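Local coordinates for protein xyloglucan-specific endo-beta-1,4-glucanase BoGH9A (Bacteroides ovatus, PDB 6DHT) that hydrolyses internal beta-1,4-glucosidic linkages in the backbone of xyloglucan, releasing xyloglucan oligosaccharides, at residues 248-253 against 501-506; 115-120 against 130-135. All coordinates share one frame; numbering follows the deposited sequence.

Contact 1 (248-253 against 501-506); sequences FVKPVD and SASDDI. With MG (magnesium ion), chain X.
Lys-250 lays its aliphatic chain along the backbone carbonyl of Ser-503, its CG 3.2 Å from Ser-503 O, and carries its ammonium group on to Asp-505. The chain runs extended to CE and bends only at the last torsion (chi4 -85°), which turns Lys-250 NZ onto Asp-505 OD2 at 2.8 Å in a salt bridge. The two side chains meet at about a right angle, and the ammonium reaches OD2 from above the carboxylate plane, 55° out of it. On the way Lys-250 NZ also makes a weak hydrogen bond, 3.3 Å long, to Ser-503 O. Ser-503 presses its CB to 3.4 Å from Val-249 C, while its hydroxyl is bonded back to Arg-499 O. At the other end, Ala-502 CB meets the edge of the Phe-248 ring, 3.6 Å from Phe-248 CD2; that ring also stacks edge-to-face with His-497, a predicted active-site residue.

The same turn, from Ser-501 to Ile-506, holds a magnesium ion through Ser-501 O, Asp-504 OD1 and Ile-506 O, with three waters completing the shell. Asp-504 OD1 also accepts from Ile-506 N at 3.0 Å, closing an Asx turn that spans Asp-505. The contact lies at the surface, where the loop between strands 239-241 and 259-260 meets the end of helix 499-503.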
ATOM      1  N   PHE A 248       3.904   9.541 -22.358  1.00 16.24           N
ATOM      2  CA  PHE A 248       4.016   8.099 -22.162  1.00 15.77           C
ATOM      3  C   PHE A 248       5.219   7.557 -22.941  1.00 17.70           C
ATOM      4  O   PHE A 248       5.079   6.871 -23.963  1.00 23.45           O
ATOM      5  CB  PHE A 248       2.684   7.400 -22.438  1.00 14.93           C
ATOM      6  CG  PHE A 248       1.739   7.477 -21.264  1.00 18.44           C
ATOM      7  CD1 PHE A 248       1.395   8.709 -20.727  1.00 17.47           C
ATOM      8  CD2 PHE A 248       1.309   6.334 -20.614  1.00 21.41           C
ATOM      9  CE1 PHE A 248       0.581   8.802 -19.616  1.00 20.88           C
ATOM     10  CE2 PHE A 248       0.491   6.421 -19.487  1.00 20.03           C
ATOM     11  CZ  PHE A 248       0.129   7.659 -18.994  1.00 21.00           C
ATOM     12  N   VAL A 249       6.397   7.876 -22.412  1.00 18.63           N
ATOM     13  CA  VAL A 249       7.663   7.525 -23.030  1.00 19.61           C
ATOM     14  C   VAL A 249       8.525   6.750 -22.044  1.00 18.85           C
ATOM     15  O   VAL A 249       8.276   6.789 -20.837  1.00 18.83           O
ATOM     16  CB  VAL A 249       8.428   8.779 -23.469  1.00 23.81           C
ATOM     17  CG1 VAL A 249       7.571   9.599 -24.444  1.00 22.03           C
ATOM     18  CG2 VAL A 249       8.813   9.646 -22.310  1.00 24.91           C
ATOM     19  N   LYS A 250       9.534   6.057 -22.554  1.00 18.64           N
ATOM     20  CA  LYS A 250      10.437   5.299 -21.706  1.00 18.08           C
ATOM     21  C   LYS A 250      11.292   6.235 -20.858  1.00 21.20           C
ATOM     22  O   LYS A 250      11.577   7.361 -21.255  1.00 19.03           O
ATOM     23  CB  LYS A 250      11.364   4.433 -22.555  1.00 18.55           C
ATOM     24  CG  LYS A 250      10.719   3.379 -23.396  1.00 23.32           C
ATOM     25  CD  LYS A 250      11.755   2.835 -24.402  1.00 32.10           C
ATOM     26  CE  LYS A 250      11.131   1.994 -25.503  1.00 39.66           C
ATOM     27  NZ  LYS A 250      10.959   0.590 -25.075  1.00 44.33           N
ATOM     28  N   PRO A 251      11.731   5.780 -19.680  1.00 18.71           N
ATOM     29  CA  PRO A 251      12.585   6.674 -18.887  1.00 18.70           C
ATOM     30  C   PRO A 251      13.821   7.230 -19.623  1.00 22.45           C
ATOM     31  O   PRO A 251      14.152   8.406 -19.468  1.00 22.09           O
ATOM     32  CB  PRO A 251      13.002   5.787 -17.711  1.00 20.38           C
ATOM     33  CG  PRO A 251      11.860   4.869 -17.530  1.00 18.64           C
ATOM     34  CD  PRO A 251      11.346   4.579 -18.922  1.00 21.35           C
ATOM     35  N   VAL A 252      14.476   6.414 -20.441  1.00 21.88           N
ATOM     36  CA  VAL A 252      15.665   6.877 -21.151  1.00 23.74           C
ATOM     37  C   VAL A 252      15.369   7.973 -22.171  1.00 24.23           C
ATOM     38  O   VAL A 252      16.280   8.691 -22.587  1.00 31.78           O
ATOM     39  CB  VAL A 252      16.411   5.717 -21.829  1.00 26.62           C
ATOM     40  CG1 VAL A 252      16.990   4.785 -20.777  1.00 30.23           C
ATOM     41  CG2 VAL A 252      15.515   4.980 -22.775  1.00 25.86           C
ATOM     42  N   ASP A 253      14.105   8.113 -22.564  1.00 24.21           N
ATOM     43  CA  ASP A 253      13.700   9.155 -23.515  1.00 23.26           C
ATOM     44  C   ASP A 253      13.173  10.440 -22.848  1.00 29.16           C
ATOM     45  O   ASP A 253      12.766  11.394 -23.533  1.00 25.53           O
ATOM     46  CB  ASP A 253      12.677   8.565 -24.484  1.00 26.37           C
ATOM     47  CG  ASP A 253      13.249   7.393 -25.273  1.00 30.23           C
ATOM     48  OD1 ASP A 253      14.458   7.426 -25.581  1.00 35.67           O
ATOM     49  OD2 ASP A 253      12.520   6.432 -25.561  1.00 32.04           O
ATOM     50  N   SER A 501       4.839   0.417 -17.934  1.00 14.25           N
ATOM     51  CA  SER A 501       4.210  -0.666 -18.691  1.00 15.22           C
ATOM     52  C   SER A 501       3.763  -0.202 -20.083  1.00 17.79           C
ATOM     53  O   SER A 501       3.710  -1.001 -21.033  1.00 18.44           O
ATOM     54  CB  SER A 501       3.005  -1.252 -17.957  1.00 15.85           C
ATOM     55  OG  SER A 501       3.415  -1.908 -16.755  1.00 15.15           O
ATOM     56  N   ALA A 502       3.396   1.071 -20.193  1.00 16.27           N
ATOM     57  CA  ALA A 502       2.790   1.565 -21.432  1.00 17.64           C
ATOM     58  C   ALA A 502       3.853   1.870 -22.467  1.00 21.00           C
ATOM     59  O   ALA A 502       3.562   1.840 -23.671  1.00 21.71           O
ATOM     60  CB  ALA A 502       1.922   2.802 -21.157  1.00 16.71           C
ATOM     61  N   SER A 503       5.069   2.180 -22.039  1.00 18.55           N
ATOM     62  CA  SER A 503       6.115   2.602 -22.970  1.00 20.21           C
ATOM     63  C   SER A 503       7.142   1.539 -23.269  1.00 25.21           C
ATOM     64  O   SER A 503       8.034   1.755 -24.090  1.00 27.18           O
ATOM     65  CB  SER A 503       6.821   3.849 -22.465  1.00 20.90           C
ATOM     66  OG  SER A 503       7.527   3.575 -21.267  1.00 19.47           O
ATOM     67  N   ASP A 504       7.060   0.396 -22.603  1.00 21.28           N
ATOM     68  CA  ASP A 504       7.965  -0.681 -22.942  1.00 25.22           C
ATOM     69  C   ASP A 504       7.368  -1.311 -24.175  1.00 28.56           C
ATOM     70  O   ASP A 504       6.345  -0.853 -24.670  1.00 29.26           O
ATOM     71  CB  ASP A 504       8.194  -1.665 -21.781  1.00 23.10           C
ATOM     72  CG  ASP A 504       6.938  -2.401 -21.332  1.00 19.94           C
ATOM     73  OD1 ASP A 504       5.942  -2.504 -22.076  1.00 19.50           O
ATOM     74  OD2 ASP A 504       6.966  -2.930 -20.198  1.00 20.20           O
ATOM     75  N   ASP A 505       7.999  -2.342 -24.684  1.00 32.63           N
ATOM     76  CA  ASP A 505       7.485  -2.951 -25.890  1.00 31.68           C
ATOM     77  C   ASP A 505       7.038  -4.353 -25.536  1.00 27.36           C
ATOM     78  O   ASP A 505       7.204  -5.282 -26.302  1.00 26.18           O
ATOM     79  CB  ASP A 505       8.553  -2.899 -26.981  1.00 36.52           C
ATOM     80  CG  ASP A 505       8.972  -1.459 -27.308  1.00 42.65           C
ATOM     81  OD1 ASP A 505       8.088  -0.635 -27.649  1.00 36.81           O
ATOM     82  OD2 ASP A 505      10.179  -1.145 -27.197  1.00 45.54           O
ATOM     83  N   ILE A 506       6.439  -4.469 -24.349  1.00 24.66           N
ATOM     84  CA  ILE A 506       5.971  -5.738 -23.812  1.00 22.07           C
ATOM     85  C   ILE A 506       4.467  -5.657 -23.595  1.00 18.80           C
ATOM     86  O   ILE A 506       3.975  -4.714 -22.971  1.00 19.98           O
ATOM     87  CB  ILE A 506       6.694  -6.065 -22.494  1.00 21.91           C
ATOM     88  CG1 ILE A 506       8.198  -6.157 -22.758  1.00 26.57           C
ATOM     89  CG2 ILE A 506       6.171  -7.363 -21.901  1.00 22.01           C
ATOM     90  CD1 ILE A 506       9.031  -5.941 -21.563  1.00 30.71           C
TER
HETATM   91 MG    MG X 623       3.891  -2.847 -21.968  1.00 17.70          MG
HETATM   92  O   HOH W   1       4.393  -3.782 -20.103  1.00 17.25           O
HETATM   93  O   HOH W   2       3.765  -1.932 -23.814  1.00 20.44           O
HETATM   94  O   HOH W   3       1.956  -3.171 -21.628  1.00 22.02           O

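Contact 2 (115-120 against 130-135); sequences FYYQRT and GQWHRM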
ATOM      1  N   PHE A 115       7.984  -2.751  -6.320  1.00 11.01           N
ATOM      2  CA  PHE A 115       8.836  -1.639  -5.948  1.00 12.77           C
ATOM      3  C   PHE A 115      10.189  -1.708  -6.667  1.00 14.67           C
ATOM      4  O   PHE A 115      10.741  -0.675  -7.082  1.00 13.48           O
ATOM      5  CB  PHE A 115       9.029  -1.594  -4.433  1.00 12.50           C
ATOM      6  CG  PHE A 115       7.788  -1.174  -3.694  1.00 10.76           C
ATOM      7  CD1 PHE A 115       6.810  -2.097  -3.353  1.00 12.05           C
ATOM      8  CD2 PHE A 115       7.594   0.168  -3.358  1.00 12.43           C
ATOM      9  CE1 PHE A 115       5.639  -1.679  -2.711  1.00 11.85           C
ATOM     10  CE2 PHE A 115       6.441   0.570  -2.709  1.00 12.60           C
ATOM     11  CZ  PHE A 115       5.463  -0.355  -2.403  1.00 11.39           C
ATOM     12  N   TYR A 116      10.715  -2.924  -6.821  1.00 12.99           N
ATOM     13  CA  TYR A 116      11.937  -3.132  -7.583  1.00 13.63           C
ATOM     14  C   TYR A 116      11.787  -2.600  -9.019  1.00 14.93           C
ATOM     15  O   TYR A 116      12.646  -1.880  -9.517  1.00 15.53           O
ATOM     16  CB  TYR A 116      12.366  -4.606  -7.548  1.00 15.82           C
ATOM     17  CG  TYR A 116      13.380  -4.933  -8.626  1.00 15.96           C
ATOM     18  CD1 TYR A 116      14.729  -4.638  -8.464  1.00 18.13           C
ATOM     19  CD2 TYR A 116      12.979  -5.531  -9.809  1.00 16.79           C
ATOM     20  CE1 TYR A 116      15.642  -4.921  -9.467  1.00 16.83           C
ATOM     21  CE2 TYR A 116      13.890  -5.823 -10.807  1.00 19.82           C
ATOM     22  CZ  TYR A 116      15.221  -5.522 -10.622  1.00 19.57           C
ATOM     23  OH  TYR A 116      16.148  -5.799 -11.610  1.00 24.49           O
ATOM     24  N   TYR A 117      10.659  -2.909  -9.665  1.00 14.30           N
ATOM     25  CA  TYR A 117      10.419  -2.411 -11.005  1.00 13.68           C
ATOM     26  C   TYR A 117      10.330  -0.872 -11.049  1.00 13.85           C
ATOM     27  O   TYR A 117      10.644  -0.253 -12.073  1.00 14.49           O
ATOM     28  CB  TYR A 117       9.158  -3.034 -11.588  1.00 14.22           C
ATOM     29  CG  TYR A 117       9.314  -4.494 -11.922  1.00 15.24           C
ATOM     30  CD1 TYR A 117      10.062  -4.896 -13.030  1.00 15.99           C
ATOM     31  CD2 TYR A 117       8.689  -5.476 -11.165  1.00 15.14           C
ATOM     32  CE1 TYR A 117      10.181  -6.222 -13.362  1.00 15.90           C
ATOM     33  CE2 TYR A 117       8.827  -6.801 -11.480  1.00 14.54           C
ATOM     34  CZ  TYR A 117       9.575  -7.165 -12.591  1.00 15.93           C
ATOM     35  OH  TYR A 117       9.677  -8.511 -12.897  1.00 17.93           O
ATOM     36  N   GLN A 118       9.907  -0.245  -9.958  1.00 13.67           N
ATOM     37  CA  GLN A 118       9.822   1.210  -9.894  1.00 12.64           C
ATOM     38  C   GLN A 118      11.165   1.923  -9.634  1.00 13.46           C
ATOM     39  O   GLN A 118      11.223   3.165  -9.548  1.00 13.98           O
ATOM     40  CB  GLN A 118       8.836   1.649  -8.812  1.00 12.60           C
ATOM     41  CG  GLN A 118       7.377   1.251  -9.023  1.00 12.32           C
ATOM     42  CD  GLN A 118       6.708   1.997 -10.156  1.00 13.34           C
ATOM     43  OE1 GLN A 118       6.558   1.464 -11.256  1.00 14.54           O
ATOM     44  NE2 GLN A 118       6.252   3.211  -9.878  1.00 13.01           N
ATOM     45  N   ARG A 119      12.243   1.165  -9.453  1.00 14.86           N
ATOM     46  CA  ARG A 119      13.503   1.780  -9.047  1.00 14.22           C
ATOM     47  C   ARG A 119      14.095   2.622 -10.153  1.00 16.23           C
ATOM     48  O   ARG A 119      14.088   2.229 -11.315  1.00 17.36           O
ATOM     49  CB  ARG A 119      14.543   0.719  -8.709  1.00 13.28           C
ATOM     50  CG  ARG A 119      14.319   0.002  -7.374  1.00 14.13           C
ATOM     51  CD  ARG A 119      15.511  -0.854  -7.063  1.00 16.39           C
ATOM     52  NE  ARG A 119      15.263  -1.771  -5.947  1.00 15.25           N
ATOM     53  CZ  ARG A 119      16.160  -2.648  -5.512  1.00 18.27           C
ATOM     54  NH1 ARG A 119      17.357  -2.688  -6.088  1.00 17.62           N
ATOM     55  NH2 ARG A 119      15.868  -3.468  -4.503  1.00 17.42           N
ATOM     56  N   THR A 120      14.639   3.762  -9.740  1.00 16.47           N
ATOM     57  CA  THR A 120      15.372   4.680 -10.619  1.00 15.34           C
ATOM     58  C   THR A 120      16.870   4.478 -10.444  1.00 18.82           C
ATOM     59  O   THR A 120      17.320   3.849  -9.492  1.00 19.75           O
ATOM     60  CB  THR A 120      15.066   6.137 -10.265  1.00 17.19           C
ATOM     61  OG1 THR A 120      15.645   6.495  -9.001  1.00 16.41           O
ATOM     62  CG2 THR A 120      13.556   6.373 -10.269  1.00 15.69           C
ATOM     63  N   GLY A 130      12.889 -10.579 -15.277  1.00 19.83           N
ATOM     64  CA  GLY A 130      12.173 -11.354 -16.283  1.00 21.66           C
ATOM     65  C   GLY A 130      12.053 -10.561 -17.578  1.00 21.09           C
ATOM     66  O   GLY A 130      12.958  -9.803 -17.942  1.00 23.08           O
ATOM     67  N   GLN A 131      10.932 -10.702 -18.275  1.00 20.90           N
ATOM     68  CA  GLN A 131      10.810 -10.045 -19.574  1.00 23.20           C
ATOM     69  C   GLN A 131      10.736  -8.519 -19.475  1.00 21.91           C
ATOM     70  O   GLN A 131      10.950  -7.828 -20.468  1.00 24.48           O
ATOM     71  CB  GLN A 131       9.607 -10.573 -20.357  1.00 27.62           C
ATOM     72  CG  GLN A 131       8.268 -10.273 -19.746  1.00 24.69           C
ATOM     73  CD  GLN A 131       7.121 -10.811 -20.595  1.00 26.77           C
ATOM     74  OE1 GLN A 131       7.190 -10.813 -21.819  1.00 29.45           O
ATOM     75  NE2 GLN A 131       6.076 -11.288 -19.944  1.00 28.54           N
ATOM     76  N   TRP A 132      10.452  -7.990 -18.282  1.00 19.76           N
ATOM     77  CA  TRP A 132      10.342  -6.533 -18.109  1.00 18.44           C
ATOM     78  C   TRP A 132      11.659  -5.921 -17.665  1.00 20.82           C
ATOM     79  O   TRP A 132      11.717  -5.193 -16.672  1.00 24.44           O
ATOM     80  CB  TRP A 132       9.235  -6.180 -17.105  1.00 19.39           C
ATOM     81  CG  TRP A 132       7.896  -6.798 -17.456  1.00 18.77           C
ATOM     82  CD1 TRP A 132       6.946  -6.285 -18.286  1.00 18.25           C
ATOM     83  CD2 TRP A 132       7.394  -8.050 -16.998  1.00 17.44           C
ATOM     84  NE1 TRP A 132       5.884  -7.138 -18.369  1.00 18.30           N
ATOM     85  CE2 TRP A 132       6.134  -8.233 -17.581  1.00 18.62           C
ATOM     86  CE3 TRP A 132       7.891  -9.038 -16.145  1.00 19.58           C
ATOM     87  CZ2 TRP A 132       5.370  -9.362 -17.343  1.00 18.84           C
ATOM     88  CZ3 TRP A 132       7.137 -10.148 -15.908  1.00 17.81           C
ATOM     89  CH2 TRP A 132       5.888 -10.305 -16.489  1.00 18.29           C
ATOM     90  N   HIS A 133      12.722  -6.231 -18.401  1.00 21.44           N
ATOM     91  CA  HIS A 133      14.033  -5.661 -18.131  1.00 22.07           C
ATOM     92  C   HIS A 133      14.195  -4.366 -18.891  1.00 21.64           C
ATOM     93  O   HIS A 133      13.585  -4.189 -19.951  1.00 23.11           O
ATOM     94  CB  HIS A 133      15.152  -6.652 -18.495  1.00 23.35           C
ATOM     95  CG  HIS A 133      15.080  -7.168 -19.897  1.00 22.57           C
ATOM     96  ND1 HIS A 133      15.666  -6.514 -20.961  1.00 31.22           N
ATOM     97  CD2 HIS A 133      14.494  -8.275 -20.414  1.00 25.95           C
ATOM     98  CE1 HIS A 133      15.443  -7.195 -22.071  1.00 29.57           C
ATOM     99  NE2 HIS A 133      14.736  -8.268 -21.768  1.00 31.44           N
ATOM    100  N   ARG A 134      14.996  -3.461 -18.340  1.00 20.36           N
ATOM    101  CA  ARG A 134      15.297  -2.200 -19.004  1.00 23.34           C
ATOM    102  C   ARG A 134      16.598  -1.601 -18.525  1.00 23.77           C
ATOM    103  O   ARG A 134      17.171  -2.017 -17.522  1.00 23.80           O
ATOM    104  CB  ARG A 134      14.156  -1.199 -18.814  1.00 24.34           C
ATOM    105  CG  ARG A 134      13.958  -0.708 -17.392  1.00 27.01           C
ATOM    106  CD  ARG A 134      12.725   0.202 -17.247  1.00 22.66           C
ATOM    107  NE  ARG A 134      12.818   0.938 -15.993  1.00 21.78           N
ATOM    108  CZ  ARG A 134      12.289   0.561 -14.829  1.00 17.85           C
ATOM    109  NH1 ARG A 134      11.548  -0.523 -14.748  1.00 18.19           N
ATOM    110  NH2 ARG A 134      12.476   1.318 -13.753  1.00 17.96           N
ATOM    111  N   MET A 135      17.061  -0.606 -19.266  1.00 30.46           N
ATOM    112  CA  MET A 135      18.280   0.100 -18.920  1.00 33.43           C
ATOM    113  C   MET A 135      17.994   1.030 -17.758  1.00 27.47           C
ATOM    114  O   MET A 135      16.836   1.312 -17.453  1.00 26.76           O
ATOM    115  CB  MET A 135      18.759   0.926 -20.117  1.00 37.17           C
ATOM    116  CG  MET A 135      18.954   0.106 -21.384  1.00 45.59           C
ATOM    117  SD  MET A 135      20.365  -1.011 -21.279  1.00 61.63           S
ATOM    118  CE  MET A 135      21.661   0.122 -21.784  1.00 53.71           C
TER
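The backbones of 115-120 and 130-135 keep their distance, Tyr-117 CA and Trp-132 CA being 8.2 Å apart at the nearest, where the end of helix 105-117 faces an irregular strip bent by an inverse gamma turn at Trp-132. Side chains therefore do the bridging. Arg-134 spans the gap with a chain extended from CG to NE, and the turn at chi4 (-93°) presents the guanidinium end-on to the last turn of the helix. Both terminal nitrogens grip one atom: Arg-134 NH1 lies 2.8 Å and Arg-134 NH2 2.9 Å from Tyr-117 O. That oxygen sits in the guanidinium plane. NH1 lies in the carbonyl plane, on a lone pair, whereas NH2 is tilted 26° from it, and both bonds are bent, as a single acceptor shared by two N-H groups requires. Arg-119 O also lies near NH2, but at a poor angle for a hydrogen bond.

The Tyr-117 side chain reaches across in the other direction. Its CE1 edge rests 3.9 Å from Trp-132 CB, and its OH comes to 3.7 Å from Trp-132 CE3, the two side chains passing at a slant. The polar ends are tied elsewhere: Tyr-117 OH bonds to Ala-129 O, and Trp-132 NE1 to Asp-508 O. On the helix side, Gln-118 OE1 takes a hydrogen bond from His-498 NE2, and Arg-119 forms salt bridges with Glu-217 and with Glu-206, a calcium ligand.

Tyr-117 O thus receives two N-H groups from one guanidinium where the helix runs out. The positive charge shared over that group should sit favourably against the partial negative charge of a helix C-terminus, and the double grip should restrict rotation of the Arg-134 head.

In the fold
Both contacts belong to the catalytic GH9 part of the chain, on the same side of its centre, with their own centres 11 Å apart. They come in series: contact 2 runs from the end of helix 105-117 to the loop after helix 126-129, and contact 1 then joins a loop to the end of helix 499-503 and the residues after it, across 247 intervening residues. They touch directly. Trp-132 is one point of contact: its NE1 lies 3.6 Å from Ile-506 CG2, and its CD1 3.9 Å from Asp-504 OD2, beside the magnesium site. Both lie near residues predicted to be catalytic, Gln-118 about 7 Å from Asp-171 and Phe-248 about 7 Å from Glu-548, side chain to side chain.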